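Local coordinates for STU0660 (Streptococcus thermophilus, PDB 3ZTH), which is a large Csn2 protein of CRISPR-mediated bacterial immunity that probably acts as a magnesium-containing DNA-binding tetramer, at residues 79-84 against 203-208; 199-204 against 230-235; 277-282 against 318-323; 305-310 against 330-335. One frame throughout, in Å; residues are numbered along the deposited sequence.

Contact 1: residues 79-84 against 203-208; sequences DISSFK and LKNIDG
The hydroxyl of S81 stands between two groups: its OG accepts a hydrogen bond from K204 NZ at 2.9 Å and donates one to D79 OD1, which it meets on the syn side, 18° out of the carboxylate plane. Ammonium and carboxylate are thereby bridged through a serine. With D79 OD1 and K204 NZ 5.2 Å apart, their opposite charges would be expected to polarise the hydroxyl. In K204, chi1 (85°) sets CG beside S81 OG, and the bend at chi4 turns NZ back onto the same oxygen. One residue on, N205 sends ND2 to S81 O at 2.8 Å, in the carbonyl plane and on a lone pair, although that oxygen is 26° out of the amide plane. Parallel pairing comes just before: K204 N binds I80 O at 3.1 Å. I80 and L203 project together from one face of the sheet, with I80 CG2 packed tightly against L203 CD2 at 3.3 Å. Past the N-cap residue S82, the ring of F83 carries I206 CD1 over one face, offset toward the rim, a CH-pi contact 4.3 Å from CD1 to the centroid; Y32 of the second subunit meets F83 edge-to-face. Two adjacent parallel strands, with loops and a new helix packed beyond, are characteristic of the parallel sheet of an alpha/beta fold, here consistent with the P-loop NTPase clan.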
loop_
_atom_site.group_PDB
_atom_site.type_symbol
_atom_site.label_atom_id
_atom_site.label_comp_id
_atom_site.label_asym_id
_atom_site.label_seq_id
_atom_site.Cartn_x
_atom_site.Cartn_y
_atom_site.Cartn_z
ATOM N N ASP A 79 24.038 -14.304 5.903
ATOM C CA ASP A 79 25.045 -13.629 5.105
ATOM C C ASP A 79 25.539 -12.353 5.758
ATOM O O ASP A 79 24.760 -11.462 6.062
ATOM C CB ASP A 79 24.496 -13.290 3.722
ATOM C CG ASP A 79 25.597 -12.939 2.741
ATOM O OD1 ASP A 79 25.988 -11.754 2.692
ATOM O OD2 ASP A 79 26.085 -13.849 2.037
ATOM N N ILE A 80 26.844 -12.275 5.978
ATOM C CA ILE A 80 27.441 -11.091 6.560
ATOM C C ILE A 80 28.505 -10.540 5.615
ATOM O O ILE A 80 29.646 -10.992 5.607
ATOM C CB ILE A 80 28.048 -11.394 7.938
ATOM C CG1 ILE A 80 26.917 -11.654 8.938
ATOM C CG2 ILE A 80 28.888 -10.227 8.415
ATOM C CD1 ILE A 80 27.398 -11.917 10.350
ATOM N N SER A 81 28.104 -9.570 4.801
ATOM C CA SER A 81 29.007 -8.946 3.845
ATOM C C SER A 81 29.270 -7.498 4.207
ATOM O O SER A 81 29.925 -6.780 3.462
ATOM C CB SER A 81 28.436 -9.042 2.429
ATOM O OG SER A 81 28.489 -10.387 1.968
ATOM N N SER A 82 28.753 -7.081 5.358
ATOM C CA SER A 82 28.955 -5.722 5.854
ATOM C C SER A 82 28.556 -5.677 7.319
ATOM O O SER A 82 27.818 -6.546 7.794
ATOM C CB SER A 82 28.088 -4.726 5.092
ATOM O OG SER A 82 26.741 -4.812 5.528
ATOM N N PHE A 83 29.037 -4.671 8.042
ATOM C CA PHE A 83 28.652 -4.564 9.438
ATOM C C PHE A 83 27.156 -4.243 9.557
ATOM O O PHE A 83 26.532 -4.494 10.595
ATOM C CB PHE A 83 29.492 -3.510 10.150
ATOM C CG PHE A 83 30.863 -3.989 10.519
ATOM C CD1 PHE A 83 31.028 -5.179 11.228
ATOM C CD2 PHE A 83 31.990 -3.266 10.160
ATOM C CE1 PHE A 83 32.294 -5.639 11.570
ATOM C CE2 PHE A 83 33.265 -3.721 10.499
ATOM C CZ PHE A 83 33.416 -4.909 11.205
ATOM N N LYS A 84 26.571 -3.708 8.491
ATOM C CA LYS A 84 25.153 -3.391 8.528
ATOM C C LYS A 84 24.362 -4.691 8.608
ATOM O O LYS A 84 23.336 -4.756 9.284
ATOM C CB LYS A 84 24.733 -2.601 7.290
ATOM C CG LYS A 84 23.246 -2.265 7.270
ATOM C CD LYS A 84 22.810 -1.709 5.922
ATOM C CE LYS A 84 21.294 -1.522 5.860
ATOM N NZ LYS A 84 20.832 -1.070 4.508
ATOM N N LEU A 203 31.001 -15.018 5.540
ATOM C CA LEU A 203 31.614 -13.742 5.909
ATOM C C LEU A 203 32.617 -13.183 4.900
ATOM O O LEU A 203 33.669 -13.769 4.673
ATOM C CB LEU A 203 32.317 -13.878 7.257
ATOM C CG LEU A 203 31.434 -13.876 8.505
ATOM C CD1 LEU A 203 32.040 -14.771 9.577
ATOM C CD2 LEU A 203 31.299 -12.452 9.012
ATOM N N LYS A 204 32.303 -12.046 4.296
ATOM C CA LYS A 204 33.243 -11.442 3.367
ATOM C C LYS A 204 33.273 -9.936 3.585
ATOM O O LYS A 204 32.374 -9.386 4.207
ATOM C CB LYS A 204 32.881 -11.781 1.913
ATOM C CG LYS A 204 31.860 -10.885 1.245
ATOM C CD LYS A 204 31.739 -11.254 -0.238
ATOM C CE LYS A 204 30.967 -10.196 -1.044
ATOM N NZ LYS A 204 29.531 -10.083 -0.672
ATOM N N ASN A 205 34.328 -9.290 3.099
ATOM C CA ASN A 205 34.512 -7.842 3.222
ATOM C C ASN A 205 34.926 -7.362 4.600
ATOM O O ASN A 205 35.149 -6.183 4.789
ATOM C CB ASN A 205 33.236 -7.096 2.832
ATOM C CG ASN A 205 32.752 -7.460 1.457
ATOM O OD1 ASN A 205 33.493 -7.355 0.482
ATOM N ND2 ASN A 205 31.499 -7.889 1.364
ATOM N N ILE A 206 35.033 -8.260 5.563
ATOM C CA ILE A 206 35.405 -7.858 6.913
ATOM C C ILE A 206 36.905 -7.668 7.139
ATOM O O ILE A 206 37.309 -6.803 7.920
ATOM C CB ILE A 206 34.853 -8.864 7.938
ATOM C CG1 ILE A 206 33.329 -8.870 7.858
ATOM C CG2 ILE A 206 35.298 -8.495 9.343
ATOM C CD1 ILE A 206 32.717 -7.470 7.899
ATOM N N ASP A 207 37.726 -8.469 6.465
ATOM C CA ASP A 207 39.177 -8.362 6.604
ATOM C C ASP A 207 39.671 -6.928 6.516
ATOM O O ASP A 207 40.587 -6.531 7.235
ATOM C CB ASP A 207 39.900 -9.153 5.515
ATOM C CG ASP A 207 39.742 -10.628 5.672
ATOM O OD1 ASP A 207 39.348 -11.060 6.776
ATOM O OD2 ASP A 207 40.024 -11.360 4.701
ATOM N N GLY A 208 39.079 -6.155 5.614
ATOM C CA GLY A 208 39.521 -4.790 5.442
ATOM C C GLY A 208 39.177 -3.863 6.582
ATOM O O GLY A 208 39.795 -2.810 6.720
#

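Contact 2: residues 199-204 against 230-235; sequences YLIVLK and PNLTFI
The ring of F234 is approached obliquely by two partners from the neighbouring strand, the carbonyl oxygen of I201 and the methyl CD1 of L203, the latter 3.9 Å from F234 CE1. I201 runs alongside this ring in the same sense, and its CG2 is also 3.9 Å from F234 CE1; I222 and V226 of helix 212-228 pack on the same phenylalanine. Further back on this face, L232 turns CD1 toward Y199, 3.9 Å from Y199 CB, while the tyrosine ring leads away to stack on H76. On the opposite face, that of L200, V202, T233 and I235, methyl contacts cluster round L200: with CG anti to the backbone N (chi1 172°), it brings CD1 to 3.7 Å from T233 CG2, and the same methyl also meets I235 CD1. V202 then packs its CG2 against I235 CB at 4.0 Å. Between the two faces runs an unbroken ladder: the N atoms of Y199, I201 and L203 donate to the carbonyl oxygens of N231, T233 and I235 respectively, and those of T233 and I235 donate to Y199 O and I201 O; the shortest is I201 N to T233 O at 2.8 Å. The short strand axes run in the same direction at 20° to each other. At the start of the ladder, N231 ND2 is held by E197 O. Two adjacent parallel strands linked by one helix, 212-228, make this a classic beta-alpha-beta crossover.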
loop_
_atom_site.group_PDB
_atom_site.type_symbol
_atom_site.label_atom_id
_atom_site.label_comp_id
_atom_site.label_asym_id
_atom_site.label_seq_id
_atom_site.Cartn_x
_atom_site.Cartn_y
_atom_site.Cartn_z
ATOM N N TYR A 199 23.524 -24.514 10.599
ATOM C CA TYR A 199 23.711 -23.089 10.373
ATOM C C TYR A 199 24.899 -22.847 9.460
ATOM O O TYR A 199 26.003 -23.334 9.709
ATOM C CB TYR A 199 23.938 -22.355 11.691
ATOM C CG TYR A 199 22.662 -21.876 12.336
ATOM C CD1 TYR A 199 21.731 -22.781 12.845
ATOM C CD2 TYR A 199 22.367 -20.515 12.408
ATOM C CE1 TYR A 199 20.537 -22.338 13.406
ATOM C CE2 TYR A 199 21.179 -20.062 12.967
ATOM C CZ TYR A 199 20.268 -20.976 13.461
ATOM O OH TYR A 199 19.081 -20.529 13.990
ATOM N N LEU A 200 24.664 -22.100 8.392
ATOM C CA LEU A 200 25.720 -21.787 7.453
ATOM C C LEU A 200 25.901 -20.285 7.479
ATOM O O LEU A 200 24.988 -19.541 7.150
ATOM C CB LEU A 200 25.335 -22.247 6.057
ATOM C CG LEU A 200 26.268 -21.826 4.927
ATOM C CD1 LEU A 200 27.715 -22.222 5.242
ATOM C CD2 LEU A 200 25.782 -22.484 3.639
ATOM N N ILE A 201 27.085 -19.845 7.884
ATOM C CA ILE A 201 27.372 -18.426 7.970
ATOM C C ILE A 201 28.501 -18.020 7.033
ATOM O O ILE A 201 29.608 -18.553 7.111
ATOM C CB ILE A 201 27.729 -18.055 9.419
ATOM C CG1 ILE A 201 26.579 -18.477 10.339
ATOM C CG2 ILE A 201 28.003 -16.559 9.532
ATOM C CD1 ILE A 201 26.772 -18.094 11.781
ATOM N N VAL A 202 28.202 -17.072 6.150
ATOM C CA VAL A 202 29.161 -16.562 5.170
ATOM C C VAL A 202 29.682 -15.193 5.578
ATOM O O VAL A 202 28.896 -14.305 5.900
ATOM C CB VAL A 202 28.506 -16.424 3.777
ATOM C CG1 VAL A 202 29.412 -15.655 2.846
ATOM C CG2 VAL A 202 28.221 -17.789 3.201
ATOM N N LEU A 203 31.001 -15.018 5.540
ATOM C CA LEU A 203 31.614 -13.742 5.909
ATOM C C LEU A 203 32.617 -13.183 4.900
ATOM O O LEU A 203 33.669 -13.769 4.673
ATOM C CB LEU A 203 32.317 -13.878 7.257
ATOM C CG LEU A 203 31.434 -13.876 8.505
ATOM C CD1 LEU A 203 32.040 -14.771 9.577
ATOM C CD2 LEU A 203 31.299 -12.452 9.012
ATOM N N LYS A 204 32.303 -12.046 4.296
ATOM C CA LYS A 204 33.243 -11.442 3.367
ATOM C C LYS A 204 33.273 -9.936 3.585
ATOM O O LYS A 204 32.374 -9.386 4.207
ATOM C CB LYS A 204 32.881 -11.781 1.913
ATOM C CG LYS A 204 31.860 -10.885 1.245
ATOM C CD LYS A 204 31.739 -11.254 -0.238
ATOM C CE LYS A 204 30.967 -10.196 -1.044
ATOM N NZ LYS A 204 29.531 -10.083 -0.672
ATOM N N PRO A 230 28.777 -29.063 16.161
ATOM C CA PRO A 230 28.985 -29.833 14.931
ATOM C C PRO A 230 28.130 -29.310 13.785
ATOM O O PRO A 230 28.497 -29.411 12.616
ATOM C CB PRO A 230 28.567 -31.245 15.338
ATOM C CG PRO A 230 28.907 -31.286 16.799
ATOM C CD PRO A 230 28.427 -29.944 17.289
ATOM N N ASN A 231 26.989 -28.739 14.143
ATOM C CA ASN A 231 26.031 -28.236 13.173
ATOM C C ASN A 231 26.351 -26.866 12.579
ATOM O O ASN A 231 25.562 -26.328 11.804
ATOM C CB ASN A 231 24.640 -28.216 13.820
ATOM C CG ASN A 231 24.617 -27.447 15.138
ATOM O OD1 ASN A 231 25.541 -27.555 15.947
ATOM N ND2 ASN A 231 23.553 -26.680 15.363
ATOM N N LEU A 232 27.508 -26.313 12.923
ATOM C CA LEU A 232 27.884 -24.991 12.430
ATOM C C LEU A 232 28.921 -25.006 11.317
ATOM O O LEU A 232 29.922 -25.710 11.401
ATOM C CB LEU A 232 28.407 -24.141 13.588
ATOM C CG LEU A 232 28.847 -22.712 13.275
ATOM C CD1 LEU A 232 27.702 -21.960 12.606
ATOM C CD2 LEU A 232 29.270 -22.021 14.570
ATOM N N THR A 233 28.677 -24.213 10.280
ATOM C CA THR A 233 29.600 -24.116 9.155
ATOM C C THR A 233 29.861 -22.664 8.759
ATOM O O THR A 233 28.936 -21.857 8.617
ATOM C CB THR A 233 29.076 -24.866 7.912
ATOM O OG1 THR A 233 29.011 -26.268 8.193
ATOM C CG2 THR A 233 30.003 -24.646 6.730
ATOM N N PHE A 234 31.139 -22.349 8.587
ATOM C CA PHE A 234 31.575 -21.016 8.195
ATOM C C PHE A 234 32.232 -21.031 6.803
ATOM O O PHE A 234 33.008 -21.932 6.481
ATOM C CB PHE A 234 32.597 -20.491 9.211
ATOM C CG PHE A 234 31.989 -19.855 10.430
ATOM C CD1 PHE A 234 31.519 -18.550 10.385
ATOM C CD2 PHE A 234 31.937 -20.542 11.641
ATOM C CE1 PHE A 234 31.007 -17.935 11.539
ATOM C CE2 PHE A 234 31.428 -19.940 12.793
ATOM C CZ PHE A 234 30.966 -18.640 12.741
ATOM N N ILE A 235 31.896 -20.043 5.977
ATOM C CA ILE A 235 32.508 -19.895 4.655
ATOM C C ILE A 235 33.036 -18.463 4.618
ATOM O O ILE A 235 32.252 -17.513 4.621
ATOM C CB ILE A 235 31.512 -20.051 3.501
ATOM C CG1 ILE A 235 31.047 -21.498 3.383
ATOM C CG2 ILE A 235 32.193 -19.673 2.185
ATOM C CD1 ILE A 235 30.067 -21.730 2.220
#

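Contact 3: residues 277-282 against 318-323; sequences YYPSND and LNILNQ
I320 packs closely under the turn that follows helix 267-277, whereas Q323, one helical turn later, comes obliquely to the ring of Y277. On the tight side, I320 CG2 presses on Y277 CB at 3.7 Å, and CD1, at the end of an extended branch (chi2 175°), reaches under the backbone to 3.9 Å from Y278 CA. The same methyl touches Y278 CD1 and the proline CD of P279, each at 4.2 Å, so a single isoleucine serves three consecutive residues. In this helical part of the chain, the contact joins the exit of one helix to the side of another, 312-324, and V274 of the first helix packs on I320 as well. The exit is shaped by its own residues: P279 CD lies over one face of the Y278 ring, offset toward the rim, and S280 OG accepts from D282 N at 2.9 Å in an ST turn. F345 of the second subunit adds to the cover over I320 and P279. Toward solvent the fit is looser. With its CG anti to the backbone N (chi1 -175°), the Q323 side chain crosses that of Y277 at about a right angle, the amide and ring planes 62° apart, and no hydrogen bond forms here: Q323 OE1 merely comes within 3.5 Å of Y277 CE2.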
loop_
_atom_site.group_PDB
_atom_site.type_symbol
_atom_site.label_atom_id
_atom_site.label_comp_id
_atom_site.label_asym_id
_atom_site.label_seq_id
_atom_site.Cartn_x
_atom_site.Cartn_y
_atom_site.Cartn_z
ATOM N N TYR A 277 60.882 -31.697 -3.484
ATOM C CA TYR A 277 61.257 -30.800 -4.574
ATOM C C TYR A 277 62.135 -29.622 -4.165
ATOM O O TYR A 277 62.703 -28.949 -5.021
ATOM C CB TYR A 277 60.007 -30.243 -5.243
ATOM C CG TYR A 277 59.354 -31.172 -6.231
ATOM C CD1 TYR A 277 58.403 -32.101 -5.814
ATOM C CD2 TYR A 277 59.668 -31.108 -7.591
ATOM C CE1 TYR A 277 57.776 -32.942 -6.724
ATOM C CE2 TYR A 277 59.044 -31.943 -8.511
ATOM C CZ TYR A 277 58.097 -32.852 -8.068
ATOM O OH TYR A 277 57.445 -33.655 -8.967
ATOM N N TYR A 278 62.248 -29.358 -2.869
ATOM C CA TYR A 278 63.057 -28.232 -2.417
ATOM C C TYR A 278 64.489 -28.306 -2.964
ATOM O O TYR A 278 65.171 -29.326 -2.827
ATOM C CB TYR A 278 63.090 -28.179 -0.894
ATOM C CG TYR A 278 63.235 -26.778 -0.367
ATOM C CD1 TYR A 278 62.171 -25.883 -0.432
ATOM C CD2 TYR A 278 64.432 -26.341 0.192
ATOM C CE1 TYR A 278 62.287 -24.585 0.046
ATOM C CE2 TYR A 278 64.562 -25.040 0.675
ATOM C CZ TYR A 278 63.487 -24.170 0.599
ATOM O OH TYR A 278 63.607 -22.883 1.066
ATOM N N PRO A 279 64.965 -27.208 -3.574
ATOM C CA PRO A 279 66.308 -27.112 -4.160
ATOM C C PRO A 279 67.458 -27.031 -3.157
ATOM O O PRO A 279 68.606 -26.787 -3.537
ATOM C CB PRO A 279 66.213 -25.855 -5.011
ATOM C CG PRO A 279 65.336 -24.981 -4.171
ATOM C CD PRO A 279 64.236 -25.938 -3.730
ATOM N N SER A 280 67.162 -27.243 -1.883
ATOM C CA SER A 280 68.198 -27.165 -0.867
ATOM C C SER A 280 67.971 -28.183 0.236
ATOM O O SER A 280 66.864 -28.693 0.404
ATOM C CB SER A 280 68.224 -25.744 -0.287
ATOM O OG SER A 280 68.825 -25.702 0.993
ATOM N N ASN A 281 69.033 -28.483 0.978
ATOM C CA ASN A 281 68.965 -29.431 2.088
ATOM C C ASN A 281 68.394 -28.726 3.303
ATOM O O ASN A 281 67.886 -29.360 4.225
ATOM C CB ASN A 281 70.359 -29.957 2.420
ATOM C CG ASN A 281 70.828 -31.008 1.442
ATOM O OD1 ASN A 281 72.016 -31.085 1.123
ATOM N ND2 ASN A 281 69.901 -31.841 0.969
ATOM N N ASP A 282 68.488 -27.403 3.294
ATOM C CA ASP A 282 67.976 -26.608 4.392
ATOM C C ASP A 282 66.464 -26.480 4.292
ATOM O O ASP A 282 65.926 -25.384 4.143
ATOM C CB ASP A 282 68.625 -25.225 4.389
ATOM C CG ASP A 282 70.099 -25.276 4.729
ATOM O OD1 ASP A 282 70.450 -25.906 5.749
ATOM O OD2 ASP A 282 70.906 -24.681 3.986
ATOM N N LEU A 318 56.097 -21.225 -3.686
ATOM C CA LEU A 318 55.034 -20.910 -4.633
ATOM C C LEU A 318 55.214 -21.710 -5.923
ATOM O O LEU A 318 54.270 -22.339 -6.415
ATOM C CB LEU A 318 55.036 -19.402 -4.929
ATOM C CG LEU A 318 54.184 -18.740 -6.030
ATOM C CD1 LEU A 318 53.096 -19.639 -6.534
ATOM C CD2 LEU A 318 53.590 -17.465 -5.481
ATOM N N ASN A 319 56.429 -21.689 -6.460
ATOM C CA ASN A 319 56.735 -22.399 -7.694
ATOM C C ASN A 319 56.514 -23.887 -7.552
ATOM O O ASN A 319 55.919 -24.527 -8.427
ATOM C CB ASN A 319 58.183 -22.136 -8.113
ATOM C CG ASN A 319 58.358 -20.780 -8.771
ATOM O OD1 ASN A 319 57.418 -19.985 -8.842
ATOM N ND2 ASN A 319 59.563 -20.511 -9.261
ATOM N N ILE A 320 56.994 -24.442 -6.449
ATOM C CA ILE A 320 56.850 -25.867 -6.209
ATOM C C ILE A 320 55.381 -26.245 -6.072
ATOM O O ILE A 320 54.921 -27.207 -6.699
ATOM C CB ILE A 320 57.652 -26.303 -4.949
ATOM C CG1 ILE A 320 59.149 -26.094 -5.202
ATOM C CG2 ILE A 320 57.395 -27.759 -4.640
ATOM C CD1 ILE A 320 60.043 -26.369 -4.002
ATOM N N LEU A 321 54.635 -25.477 -5.276
ATOM C CA LEU A 321 53.219 -25.768 -5.084
ATOM C C LEU A 321 52.482 -25.753 -6.405
ATOM O O LEU A 321 51.707 -26.672 -6.700
ATOM C CB LEU A 321 52.581 -24.775 -4.112
ATOM C CG LEU A 321 52.912 -25.044 -2.641
ATOM C CD1 LEU A 321 52.327 -23.945 -1.780
ATOM C CD2 LEU A 321 52.368 -26.409 -2.221
ATOM N N ASN A 322 52.718 -24.725 -7.210
ATOM C CA ASN A 322 52.058 -24.659 -8.507
ATOM C C ASN A 322 52.317 -25.941 -9.284
ATOM O O ASN A 322 51.400 -26.530 -9.850
ATOM C CB ASN A 322 52.556 -23.460 -9.302
ATOM C CG ASN A 322 51.580 -22.317 -9.276
ATOM O OD1 ASN A 322 51.909 -21.195 -9.664
ATOM N ND2 ASN A 322 50.358 -22.594 -8.821
ATOM N N GLN A 323 53.569 -26.377 -9.296
ATOM C CA GLN A 323 53.935 -27.596 -9.996
ATOM C C GLN A 323 53.117 -28.797 -9.505
ATOM O O GLN A 323 52.710 -29.637 -10.307
ATOM C CB GLN A 323 55.432 -27.869 -9.827
ATOM C CG GLN A 323 55.908 -29.059 -10.626
ATOM C CD GLN A 323 57.417 -29.181 -10.688
ATOM O OE1 GLN A 323 57.944 -30.128 -11.277
ATOM N NE2 GLN A 323 58.125 -28.223 -10.089
#

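Contact 4: residues 305-310 against 330-335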
loop_
_atom_site.group_PDB
_atom_site.type_symbol
_atom_site.label_atom_id
_atom_site.label_comp_id
_atom_site.label_asym_id
_atom_site.label_seq_id
_atom_site.Cartn_x
_atom_site.Cartn_y
_atom_site.Cartn_z
ATOM N N LEU A 305 50.467 -11.110 -14.679
ATOM C CA LEU A 305 51.081 -10.096 -15.523
ATOM C C LEU A 305 52.248 -9.442 -14.787
ATOM O O LEU A 305 53.283 -9.142 -15.380
ATOM C CB LEU A 305 50.029 -9.047 -15.887
ATOM C CG LEU A 305 50.373 -8.014 -16.959
ATOM C CD1 LEU A 305 50.852 -8.714 -18.226
ATOM C CD2 LEU A 305 49.137 -7.164 -17.241
ATOM N N ARG A 306 52.063 -9.228 -13.489
ATOM C CA ARG A 306 53.085 -8.624 -12.643
ATOM C C ARG A 306 53.460 -9.633 -11.572
ATOM O O ARG A 306 52.582 -10.173 -10.905
ATOM C CB ARG A 306 52.542 -7.371 -11.954
ATOM C CG ARG A 306 52.122 -6.249 -12.884
ATOM C CD ARG A 306 51.479 -5.112 -12.096
ATOM N NE ARG A 306 51.466 -3.862 -12.851
ATOM C CZ ARG A 306 50.985 -2.709 -12.392
ATOM N NH1 ARG A 306 50.464 -2.637 -11.171
ATOM N NH2 ARG A 306 51.036 -1.622 -13.151
ATOM N N GLN A 307 54.753 -9.886 -11.401
ATOM C CA GLN A 307 55.208 -10.828 -10.383
ATOM C C GLN A 307 54.952 -10.276 -9.001
ATOM O O GLN A 307 55.402 -9.178 -8.680
ATOM C CB GLN A 307 56.702 -11.081 -10.497
ATOM C CG GLN A 307 57.086 -12.076 -11.541
ATOM C CD GLN A 307 58.437 -12.678 -11.252
ATOM O OE1 GLN A 307 58.903 -13.559 -11.978
ATOM N NE2 GLN A 307 59.079 -12.209 -10.180
ATOM N N PRO A 308 54.231 -11.027 -8.156
ATOM C CA PRO A 308 53.977 -10.513 -6.808
ATOM C C PRO A 308 55.299 -10.427 -6.060
ATOM O O PRO A 308 56.194 -11.246 -6.268
ATOM C CB PRO A 308 53.021 -11.545 -6.214
ATOM C CG PRO A 308 53.448 -12.809 -6.885
ATOM C CD PRO A 308 53.655 -12.373 -8.323
ATOM N N SER A 309 55.426 -9.407 -5.217
ATOM C CA SER A 309 56.633 -9.207 -4.433
ATOM C C SER A 309 56.637 -10.250 -3.323
ATOM O O SER A 309 55.730 -10.284 -2.481
ATOM C CB SER A 309 56.652 -7.793 -3.838
ATOM O OG SER A 309 57.895 -7.517 -3.215
ATOM N N LEU A 310 57.652 -11.107 -3.335
ATOM C CA LEU A 310 57.756 -12.156 -2.338
ATOM C C LEU A 310 59.201 -12.411 -1.960
ATOM O O LEU A 310 60.120 -12.053 -2.703
ATOM C CB LEU A 310 57.154 -13.461 -2.868
ATOM C CG LEU A 310 55.680 -13.486 -3.263
ATOM C CD1 LEU A 310 55.343 -14.842 -3.887
ATOM C CD2 LEU A 310 54.820 -13.217 -2.039
ATOM N N ARG A 330 55.440 -19.518 -13.006
ATOM C CA ARG A 330 56.639 -19.536 -12.181
ATOM C C ARG A 330 57.202 -18.143 -11.960
ATOM O O ARG A 330 57.316 -17.343 -12.890
ATOM C CB ARG A 330 57.742 -20.388 -12.823
ATOM C CG ARG A 330 57.428 -21.860 -12.989
ATOM C CD ARG A 330 57.606 -22.646 -11.704
ATOM N NE ARG A 330 57.329 -24.061 -11.932
ATOM C CZ ARG A 330 56.131 -24.547 -12.247
ATOM N NH1 ARG A 330 55.091 -23.731 -12.364
ATOM N NH2 ARG A 330 55.969 -25.847 -12.457
ATOM N N ILE A 331 57.552 -17.860 -10.716
ATOM C CA ILE A 331 58.167 -16.592 -10.379
ATOM C C ILE A 331 59.617 -16.757 -10.845
ATOM O O ILE A 331 60.266 -17.746 -10.511
ATOM C CB ILE A 331 58.099 -16.356 -8.852
ATOM C CG1 ILE A 331 56.671 -15.966 -8.470
ATOM C CG2 ILE A 331 59.106 -15.298 -8.423
ATOM C CD1 ILE A 331 56.408 -15.979 -6.987
ATOM N N ARG A 332 60.110 -15.821 -11.648
ATOM C CA ARG A 332 61.481 -15.903 -12.141
ATOM C C ARG A 332 62.434 -15.090 -11.274
ATOM O O ARG A 332 62.099 -14.000 -10.803
ATOM C CB ARG A 332 61.577 -15.425 -13.599
ATOM C CG ARG A 332 61.239 -16.474 -14.669
ATOM C CD ARG A 332 59.738 -16.636 -14.890
ATOM N NE ARG A 332 59.447 -17.516 -16.024
ATOM C CZ ARG A 332 58.224 -17.888 -16.405
ATOM N NH1 ARG A 332 57.148 -17.462 -15.749
ATOM N NH2 ARG A 332 58.076 -18.692 -17.452
ATOM N N CYS A 333 63.627 -15.636 -11.071
ATOM C CA CYS A 333 64.654 -14.998 -10.259
ATOM C C CYS A 333 64.811 -13.511 -10.549
ATOM O O CYS A 333 65.016 -13.113 -11.694
ATOM C CB CYS A 333 65.992 -15.702 -10.483
ATOM S SG CYS A 333 67.374 -14.959 -9.602
ATOM N N SER A 334 64.718 -12.697 -9.502
ATOM C CA SER A 334 64.865 -11.251 -9.644
ATOM C C SER A 334 66.171 -10.890 -10.359
ATOM O O SER A 334 67.180 -11.591 -10.235
ATOM C CB SER A 334 64.836 -10.581 -8.265
ATOM O OG SER A 334 65.178 -9.207 -8.348
ATOM N N GLN A 335 66.147 -9.793 -11.109
ATOM C CA GLN A 335 67.325 -9.337 -11.837
ATOM C C GLN A 335 67.821 -7.992 -11.313
ATOM O O GLN A 335 68.029 -7.047 -12.081
ATOM C CB GLN A 335 67.012 -9.222 -13.328
ATOM C CG GLN A 335 66.904 -10.553 -14.049
ATOM C CD GLN A 335 66.392 -10.387 -15.464
ATOM O OE1 GLN A 335 65.215 -10.085 -15.679
ATOM N NE2 GLN A 335 67.277 -10.569 -16.440
#
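The loops that enter and leave helix 312-324 are tied together here, the side chain of Q307 in the first binding R332 N in the second and resting on I331. Q307 OE1 takes this hydrogen bond from R332 N at a short 2.6 Å, with the donor tilted 29° from the plane of the amide carbonyl. The glutamine chain is extended beyond CG, which carries the amide across the gap; its NE2 then rests near I331 CG2, 3.6 Å away. I331 works with both branches. While CG2 meets that amide, CD1 runs the other way, crossing L310 at about a right angle with 3.5 Å between I331 CD1 and L310 CD1, and it also lies 4.3 Å from P308 CG. Outside the pair of loops, N319 OD1 of the intervening helix binds I331 N, and the hydroxyl of S309 is bonded to D314 and to the backbone N of S311, both of the second subunit. R332 bends back at chi2 (81°), so that NH1 makes a weak bond to R330 O and the guanidinium lies over R330 CB. P308 is also close to the metal region, its side chain about 7 Å from that of Q26. Successive backbone amides of I331 and R332 are both answered by side-chain carbonyl oxygens, which would be expected to restrain a loop without regular structure, while the apolar partners sit on its inner side.

Overall arrangement
Contacts 1 and 2 share strand 199-204, which lies between its neighbours 76-80 and 232-237 in one sheet; their centres are 13 Å apart, and I80 N is 2.9 Å from V202 O where they meet. Contacts 3 and 4 form a second cluster, 15 Å between centres, whose segments alternate along the chain and touch through helix 312-324, with N319 OD1 2.8 Å from I331 N. The two clusters are separate: centres of contacts 2 and 4 lie 36 Å apart. A bound magnesium ion lies about 9 Å from the side chain of P308 in contact 4, and one lies about 12 Å from that of I206 in contact 1. Contacts 1, 3 and 4 also touch the second subunit.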